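Local coordinates for protein putative conjugative transposon recombinase (Clostridium difficile, PDB 3G13) that probably binds DNA and carries out strand exchange as a serine recombinase, of which this chain is the N-terminal resolvase-type domain, at residues R61-F64 with Q65-I68; Q21-Y25 with K26-Q30. All blocks are in the same frame, centred on the assembly; numbering follows the deposited sequence.

Contact 1: residues R61-F64 with Q65-I68; sequences REDF and QRMI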
loop_
_atom_site.group_PDB
_atom_site.type_symbol
_atom_site.label_atom_id
_atom_site.label_comp_id
_atom_site.label_asym_id
_atom_site.label_seq_id
_atom_site.Cartn_x
_atom_site.Cartn_y
_atom_site.Cartn_z
ATOM N N ARG A 61 -4.886 -21.189 -2.690
ATOM C CA ARG A 61 -4.504 -22.589 -2.634
ATOM C C ARG A 61 -4.519 -23.220 -4.022
ATOM O O ARG A 61 -3.872 -22.701 -4.927
ATOM C CB ARG A 61 -5.261 -23.379 -1.530
ATOM C CG ARG A 61 -4.474 -24.515 -0.829
ATOM C CD ARG A 61 -3.070 -24.103 -0.339
ATOM N NE ARG A 61 -2.878 -23.835 1.109
ATOM C CZ ARG A 61 -3.812 -23.510 2.019
ATOM N NH1 ARG A 61 -5.099 -23.397 1.696
ATOM N NH2 ARG A 61 -3.447 -23.298 3.288
ATOM N N GLU A 62 -5.202 -24.342 -4.183
ATOM C CA GLU A 62 -4.815 -25.281 -5.233
ATOM C C GLU A 62 -5.038 -24.782 -6.668
ATOM O O GLU A 62 -4.143 -24.918 -7.512
ATOM C CB GLU A 62 -5.460 -26.654 -4.999
ATOM C CG GLU A 62 -5.088 -27.232 -3.643
ATOM C CD GLU A 62 -4.987 -28.749 -3.645
ATOM O OE1 GLU A 62 -5.369 -29.381 -4.674
ATOM O OE2 GLU A 62 -4.511 -29.296 -2.605
ATOM N N ASP A 63 -6.209 -24.200 -6.946
ATOM C CA ASP A 63 -6.471 -23.713 -8.306
ATOM C C ASP A 63 -5.699 -22.418 -8.627
ATOM O O ASP A 63 -5.288 -22.212 -9.763
ATOM C CB ASP A 63 -7.955 -23.534 -8.554
ATOM C CG ASP A 63 -8.431 -24.259 -9.811
ATOM O OD1 ASP A 63 -9.361 -23.766 -10.461
ATOM O OD2 ASP A 63 -7.885 -25.335 -10.138
ATOM N N PHE A 64 -5.483 -21.573 -7.619
ATOM C CA PHE A 64 -4.573 -20.436 -7.781
ATOM C C PHE A 64 -3.210 -20.938 -8.238
ATOM O O PHE A 64 -2.614 -20.402 -9.171
ATOM C CB PHE A 64 -4.400 -19.639 -6.480
ATOM C CG PHE A 64 -3.564 -18.388 -6.662
ATOM C CD1 PHE A 64 -4.164 -17.202 -7.107
ATOM C CD2 PHE A 64 -2.186 -18.413 -6.435
ATOM C CE1 PHE A 64 -3.419 -16.042 -7.299
ATOM C CE2 PHE A 64 -1.412 -17.254 -6.628
ATOM C CZ PHE A 64 -2.028 -16.065 -7.059
ATOM N N GLN A 65 -2.707 -21.985 -7.576
ATOM C CA GLN A 65 -1.402 -22.532 -7.947
ATOM C C GLN A 65 -1.406 -23.152 -9.339
ATOM O O GLN A 65 -0.410 -23.060 -10.048
ATOM C CB GLN A 65 -0.887 -23.543 -6.909
ATOM C CG GLN A 65 -0.434 -22.913 -5.602
ATOM C CD GLN A 65 0.666 -21.859 -5.792
ATOM O OE1 GLN A 65 1.685 -22.119 -6.447
ATOM N NE2 GLN A 65 0.452 -20.662 -5.222
ATOM N N ARG A 66 -2.511 -23.799 -9.719
ATOM C CA ARG A 66 -2.629 -24.356 -11.083
ATOM C C ARG A 66 -2.553 -23.190 -12.081
ATOM O O ARG A 66 -1.838 -23.267 -13.059
ATOM C CB ARG A 66 -3.925 -25.159 -11.237
ATOM C CG ARG A 66 -4.167 -25.782 -12.615
ATOM C CD ARG A 66 -5.465 -26.580 -12.640
ATOM N NE ARG A 66 -6.692 -25.774 -12.506
ATOM C CZ ARG A 66 -7.423 -25.305 -13.516
ATOM N NH1 ARG A 66 -7.078 -25.524 -14.783
ATOM N NH2 ARG A 66 -8.520 -24.606 -13.258
HETATM N N MSE A 67 -3.248 -22.092 -11.779
HETATM C CA MSE A 67 -3.158 -20.902 -12.604
HETATM C C MSE A 67 -1.740 -20.339 -12.757
HETATM O O MSE A 67 -1.298 -20.029 -13.878
HETATM C CB MSE A 67 -4.071 -19.825 -12.073
HETATM C CG MSE A 67 -4.470 -18.883 -13.170
HETATM SE SE MSE A 67 -5.296 -17.357 -12.360
HETATM C CE MSE A 67 -3.385 -16.693 -12.211
ATOM N N ILE A 68 -1.034 -20.197 -11.631
ATOM C CA ILE A 68 0.367 -19.787 -11.683
ATOM C C ILE A 68 1.200 -20.714 -12.573
ATOM O O ILE A 68 1.966 -20.226 -13.380
ATOM C CB ILE A 68 1.003 -19.657 -10.284
ATOM C CG1 ILE A 68 0.275 -18.573 -9.454
ATOM C CG2 ILE A 68 2.473 -19.342 -10.418
ATOM C CD1 ILE A 68 0.291 -17.109 -10.082
#
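Asp63 and Arg66, one helical turn apart, run side by side and point the same way, and their charged ends meet in a side-on salt bridge. The guanidinium offers NE and NH2: NE reaches Asp63 OD2 at 2.7 Å, and NH2 reaches Asp63 OD1 at 3.0 Å. Both bonds lie close to the guanidinium plane and are nearly straight. The match is nevertheless not flat, because the carboxylate is turned 38° against the guanidinium; NE approaches OD2 from above the carboxylate plane, while NH2 meets OD1 on its syn side, also well out of plane. Arg66 reaches this position with a chain extended as far as CD, then bent at chi3 (67°) and again about the CD-NE bond, folding NE back toward the preceding turn. Second partners lie on strand 42-51: Arg66 NH1 forms a salt bridge with Asp46, and Asp63 OD1 accepts from the backbone N of Ala49, so each charged group has a second partner on that strand.

Phe64 belongs to another side of the helix. With CG anti to the backbone N (chi1 -175°), its ring crosses Ile68 at a slant, CE2 lying 3.5 Å from Ile68 CG1. The Gln65 amide comes to the ring edge, NE2 near the ring plane and 3.7 Å from Phe64 CD2; that nitrogen bonds to the hydroxyl of Tyr97. Edge-to-face contacts with Tyr11, Phe87 and Tyr97 bury the ring further.

Under these side chains the backbone makes regular i to i+4 bonds, beginning with Gln65 N to Arg61 O at 3.0 Å, where Arg61 is the N-cap. The result is the opening of helix 62-72, packed on the sheet of the resolvase-type alpha/beta domain, with the salt bridge against strand 42-51 and Phe64 in the core.

Contact 2: residues Q21-Y25 with K26-Q30; sequences QLNSY and KSQVQ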
loop_
_atom_site.group_PDB
_atom_site.type_symbol
_atom_site.label_atom_id
_atom_site.label_comp_id
_atom_site.label_asym_id
_atom_site.label_seq_id
_atom_site.Cartn_x
_atom_site.Cartn_y
_atom_site.Cartn_z
ATOM N N GLN A 21 -25.412 -15.813 -4.056
ATOM C CA GLN A 21 -25.366 -16.476 -5.359
ATOM C C GLN A 21 -24.395 -15.796 -6.314
ATOM O O GLN A 21 -23.828 -16.445 -7.193
ATOM C CB GLN A 21 -26.763 -16.580 -5.990
ATOM C CG GLN A 21 -27.824 -17.285 -5.114
ATOM C CD GLN A 21 -27.721 -18.827 -5.098
ATOM O OE1 GLN A 21 -26.624 -19.404 -4.976
ATOM N NE2 GLN A 21 -28.880 -19.494 -5.197
ATOM N N LEU A 22 -24.181 -14.498 -6.111
ATOM C CA LEU A 22 -23.270 -13.705 -6.946
ATOM C C LEU A 22 -21.811 -14.168 -6.863
ATOM O O LEU A 22 -21.086 -14.079 -7.847
ATOM C CB LEU A 22 -23.393 -12.217 -6.612
ATOM C CG LEU A 22 -23.621 -11.365 -7.857
ATOM C CD1 LEU A 22 -24.777 -10.371 -7.651
ATOM C CD2 LEU A 22 -22.330 -10.664 -8.316
ATOM N N ASN A 23 -21.407 -14.684 -5.700
ATOM C CA ASN A 23 -20.066 -15.255 -5.502
ATOM C C ASN A 23 -20.013 -16.779 -5.557
ATOM O O ASN A 23 -18.992 -17.392 -5.216
ATOM C CB ASN A 23 -19.448 -14.739 -4.201
ATOM C CG ASN A 23 -19.178 -13.237 -4.250
ATOM O OD1 ASN A 23 -18.494 -12.740 -5.150
ATOM N ND2 ASN A 23 -19.754 -12.509 -3.308
ATOM N N SER A 24 -21.107 -17.394 -5.984
ATOM C CA SER A 24 -21.077 -18.817 -6.270
ATOM C C SER A 24 -20.142 -19.122 -7.453
ATOM O O SER A 24 -19.857 -18.249 -8.296
ATOM C CB SER A 24 -22.489 -19.354 -6.524
ATOM O OG SER A 24 -22.876 -19.127 -7.860
ATOM N N TYR A 25 -19.633 -20.346 -7.487
ATOM C CA TYR A 25 -18.834 -20.839 -8.574
ATOM C C TYR A 25 -19.561 -20.720 -9.927
ATOM O O TYR A 25 -19.024 -20.119 -10.868
ATOM C CB TYR A 25 -18.425 -22.308 -8.331
ATOM C CG TYR A 25 -17.642 -22.919 -9.468
ATOM C CD1 TYR A 25 -16.308 -22.579 -9.674
ATOM C CD2 TYR A 25 -18.242 -23.828 -10.360
ATOM C CE1 TYR A 25 -15.590 -23.112 -10.699
ATOM C CE2 TYR A 25 -17.525 -24.390 -11.371
ATOM C CZ TYR A 25 -16.202 -24.026 -11.554
ATOM O OH TYR A 25 -15.443 -24.569 -12.583
ATOM N N LYS A 26 -20.771 -21.280 -10.018
ATOM C CA LYS A 26 -21.526 -21.267 -11.277
ATOM C C LYS A 26 -21.783 -19.856 -11.810
ATOM O O LYS A 26 -21.580 -19.619 -13.012
ATOM C CB LYS A 26 -22.869 -21.998 -11.152
ATOM C CG LYS A 26 -22.706 -23.452 -10.924
ATOM C CD LYS A 26 -24.052 -24.155 -10.952
ATOM C CE LYS A 26 -23.905 -25.635 -10.611
ATOM N NZ LYS A 26 -25.259 -26.293 -10.684
ATOM N N SER A 27 -22.243 -18.945 -10.945
ATOM C CA SER A 27 -22.475 -17.548 -11.369
ATOM C C SER A 27 -21.203 -16.883 -11.907
ATOM O O SER A 27 -21.248 -16.176 -12.903
ATOM C CB SER A 27 -23.046 -16.691 -10.238
ATOM O OG SER A 27 -24.341 -17.138 -9.874
ATOM N N GLN A 28 -20.074 -17.095 -11.230
ATOM C CA GLN A 28 -18.807 -16.552 -11.681
ATOM C C GLN A 28 -18.281 -17.185 -12.960
ATOM O O GLN A 28 -17.757 -16.495 -13.817
ATOM C CB GLN A 28 -17.756 -16.628 -10.567
ATOM C CG GLN A 28 -18.090 -15.693 -9.418
ATOM C CD GLN A 28 -16.963 -15.627 -8.389
ATOM O OE1 GLN A 28 -15.976 -14.920 -8.588
ATOM N NE2 GLN A 28 -17.115 -16.362 -7.288
ATOM N N VAL A 29 -18.417 -18.501 -13.085
ATOM C CA VAL A 29 -18.115 -19.147 -14.340
ATOM C C VAL A 29 -18.914 -18.531 -15.505
ATOM O O VAL A 29 -18.332 -18.215 -16.565
ATOM C CB VAL A 29 -18.273 -20.702 -14.263
ATOM C CG1 VAL A 29 -18.186 -21.336 -15.663
ATOM C CG2 VAL A 29 -17.148 -21.287 -13.352
ATOM N N GLN A 30 -20.224 -18.355 -15.327
ATOM C CA GLN A 30 -21.002 -17.749 -16.420
ATOM C C GLN A 30 -20.609 -16.285 -16.679
ATOM O O GLN A 30 -20.511 -15.879 -17.820
ATOM C CB GLN A 30 -22.519 -17.815 -16.165
ATOM C CG GLN A 30 -23.072 -19.226 -16.012
ATOM C CD GLN A 30 -24.586 -19.211 -16.020
ATOM O OE1 GLN A 30 -25.199 -18.321 -16.616
ATOM N NE2 GLN A 30 -25.192 -20.180 -15.368
#
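Ser24 holds its OG between the backbone N and the carbonyl carbon (chi1 83°), which places the hydroxyl before the first helical amides, while Ser27 keeps its OG beside its own backbone N (chi1 -65°), which aims it at the carbonyl of Gln21. From these positions Ser24 OG accepts from Ser27 N at 3.2 Å, a nearly straight bond that caps an amide of the first helical turn. Both hydroxyls donate to one acceptor, Gln21 O: Ser24 OG at 2.9 Å, slightly tilted from the carbonyl plane, and Ser27 OG at 2.8 Å, from well above it. Ser24 N bonds to the same oxygen, giving Gln21 O three donors that lock the loop turn to the helix start.

Gln28 reaches back along the helix, bringing NE2 within reach of the loop carbonyls. Its bonds there, to Asn23 O at 3.0 Å and to Ser24 O, are weak; a further hydrogen bond to Arg13 O anchors the amide to strand 6-14. Asn23, for its part, directs OD1 to Arg86.

On another side of the helix, Val29 crosses Tyr25 obliquely and sets CG2 over one face of the phenol ring, 3.6 Å from the centroid and 19° off the normal, a CH-pi contact offset toward the rim. Tyr25 also touches Val14 and Ala49, and Val29 touches Ile47, so the pair faces strands 6-14 and 42-51.

Taken together, these contacts form a serine N-cap on helix 25-37, joined to the loop that follows the first strand in the resolvase-type alpha/beta fold.

From the N terminus, strand 6-14 leads into the loop where contact 2 lies, at the start of helix 25-37. The chain then passes through strand 42-51 and an unmodelled stretch, 53-58, before contact 1 opens helix 62-72. Each is local and closes no long loop; they follow in series, neither nesting nor crossing, with centres 18 Å apart and nearest atoms about 6 Å apart. Both occur at helix beginnings, and strand 42-51 is their common neighbour: the Tyr25 side chain touches Ala49, whose backbone N bonds to Asp63. Thus the two helix starts are tied to the same edge strand of the sheet within this chain, while contact 1 additionally reaches helix 91-102.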